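Local structure of carboxypeptidase A (Helicoverpa armigera, 1JQG) at residues T240-G245 against S267-D272. The protein is a procarboxypeptidase of the zinc-dependent M14 family and probably removes single residues from the carboxyl ends of peptides once its activation peptide is cleaved. Numbering follows the deposited sequence.
Sequences TGYMAG and SSVCSD
The ring of Tyr242 meets Val269 at its root: CG1 of Val269 approaches obliquely, 4.1 Å from Tyr242 CG, while the far end of the ring leads away from 267-272. Outside the two segments, Phe274 packs edge-to-face with the ring, Arg277 makes a cation-pi contact with it, and the hydroxyl is hydrogen-bonded to Glu282. The side chains of Tyr242 and Val269 cross at about a right angle, and both valine methyls close on the tyrosine methylene, Val269 CG1 lying 3.5 Å from Tyr242 CB. With CG1 anti to the backbone N (chi1 -166°), CG2 is turned to the same methylene and also comes within 3.6 Å of Tyr242 O. Cutting Val269 back to an alanine removes both methyls, which would probably open a gap against Tyr242 CB and leave the root of the ring less firmly seated. Beside this pair, the extended Met243 chain bends at its last torsion (chi3 -87°) and brings CE to 3.5 Å from Cys270 SG. That sulfur is disulfide-bonded to Cys248, which ties the turn covalently back to the chain just beyond 240-245. Val269 and Cys270 are the central residues of a type I turn from Ser268 to Ser271, closed by Ser271 N to Ser268 O (3.3 Å). No hydrogen bond joins the two segments, which belong to the long irregular connection between helices 221-228 and 283-294, away from the zinc site; their cohesion rests on apolar and sulfur packing beside the disulfide.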
loop_
_atom_site.group_PDB
_atom_site.type_symbol
_atom_site.label_atom_id
_atom_site.label_comp_id
_atom_site.label_asym_id
_atom_site.label_seq_id
_atom_site.Cartn_x
_atom_site.Cartn_y
_atom_site.Cartn_z
ATOM N N THR A 240 -4.022 -13.860 15.856
ATOM C CA THR A 240 -4.523 -15.229 16.138
ATOM C C THR A 240 -5.816 -15.130 16.926
ATOM O O THR A 240 -6.385 -14.050 17.122
ATOM C CB THR A 240 -3.506 -16.047 16.919
ATOM O OG1 THR A 240 -3.056 -15.311 18.059
ATOM C CG2 THR A 240 -2.254 -16.356 16.119
ATOM N N GLY A 241 -6.347 -16.280 17.380
ATOM C CA GLY A 241 -7.563 -16.280 18.190
ATOM C C GLY A 241 -8.802 -16.065 17.355
ATOM O O GLY A 241 -9.855 -15.692 17.888
ATOM N N TYR A 242 -8.741 -16.288 16.041
ATOM C CA TYR A 242 -9.891 -16.105 15.171
ATOM C C TYR A 242 -10.393 -17.437 14.605
ATOM O O TYR A 242 -11.509 -17.428 14.107
ATOM C CB TYR A 242 -9.571 -15.246 13.955
ATOM C CG TYR A 242 -9.625 -13.763 14.189
ATOM C CD1 TYR A 242 -8.498 -12.975 14.379
ATOM C CD2 TYR A 242 -10.881 -13.151 14.224
ATOM C CE1 TYR A 242 -8.653 -11.609 14.590
ATOM C CE2 TYR A 242 -11.023 -11.793 14.412
ATOM C CZ TYR A 242 -9.899 -11.016 14.603
ATOM O OH TYR A 242 -9.980 -9.643 14.825
ATOM N N MET A 243 -9.754 -18.550 14.948
ATOM C CA MET A 243 -10.174 -19.872 14.509
ATOM C C MET A 243 -9.522 -20.929 15.379
ATOM O O MET A 243 -8.386 -20.827 15.860
ATOM C CB MET A 243 -9.830 -20.078 13.040
ATOM C CG MET A 243 -10.182 -21.429 12.483
ATOM S SD MET A 243 -9.746 -21.630 10.752
ATOM C CE MET A 243 -11.302 -20.953 10.115
ATOM N N ALA A 244 -10.199 -22.055 15.533
ATOM C CA ALA A 244 -9.730 -23.201 16.305
ATOM C C ALA A 244 -8.412 -23.759 15.830
ATOM O O ALA A 244 -8.244 -24.102 14.651
ATOM C CB ALA A 244 -10.805 -24.289 16.183
ATOM N N GLY A 245 -7.409 -23.731 16.699
ATOM C CA GLY A 245 -6.075 -24.211 16.324
ATOM C C GLY A 245 -5.356 -23.240 15.400
ATOM O O GLY A 245 -4.270 -23.490 14.895
ATOM N N SER A 267 -16.093 -12.298 5.713
ATOM C CA SER A 267 -16.470 -12.646 7.067
ATOM C C SER A 267 -15.736 -13.892 7.517
ATOM O O SER A 267 -15.860 -14.309 8.660
ATOM C CB SER A 267 -17.977 -12.872 7.163
ATOM O OG SER A 267 -18.548 -11.568 7.017
ATOM N N SER A 268 -14.936 -14.440 6.621
ATOM C CA SER A 268 -14.129 -15.630 6.902
ATOM C C SER A 268 -12.695 -15.221 7.187
ATOM O O SER A 268 -12.107 -14.402 6.486
ATOM C CB SER A 268 -14.161 -16.574 5.696
ATOM O OG SER A 268 -13.410 -17.765 5.926
ATOM N N VAL A 269 -12.040 -15.823 8.130
ATOM C CA VAL A 269 -10.696 -15.515 8.573
ATOM C C VAL A 269 -9.710 -16.126 7.597
ATOM O O VAL A 269 -8.530 -15.760 7.494
ATOM C CB VAL A 269 -10.363 -16.059 9.978
ATOM C CG1 VAL A 269 -9.090 -15.387 10.478
ATOM C CG2 VAL A 269 -11.484 -15.784 10.943
ATOM N N CYS A 270 -10.197 -17.073 6.805
ATOM C CA CYS A 270 -9.361 -17.734 5.803
ATOM C C CYS A 270 -9.226 -16.894 4.556
ATOM O O CYS A 270 -8.328 -17.101 3.739
ATOM C CB CYS A 270 -10.020 -19.082 5.483
ATOM S SG CYS A 270 -10.059 -20.214 6.908
ATOM N N SER A 271 -10.099 -15.911 4.402
ATOM C CA SER A 271 -9.999 -14.967 3.282
ATOM C C SER A 271 -8.938 -13.901 3.496
ATOM O O SER A 271 -8.725 -13.480 4.647
ATOM C CB SER A 271 -11.362 -14.317 3.054
ATOM O OG SER A 271 -11.256 -13.358 2.020
ATOM N N ASP A 272 -8.359 -13.394 2.413
ATOM C CA ASP A 272 -7.366 -12.332 2.463
ATOM C C ASP A 272 -7.992 -10.963 2.724
ATOM O O ASP A 272 -7.256 -10.007 2.832
ATOM C CB ASP A 272 -6.543 -12.301 1.172
ATOM C CG ASP A 272 -5.559 -13.441 1.082
ATOM O OD1 ASP A 272 -4.891 -13.662 2.118
ATOM O OD2 ASP A 272 -5.472 -14.077 0.024
#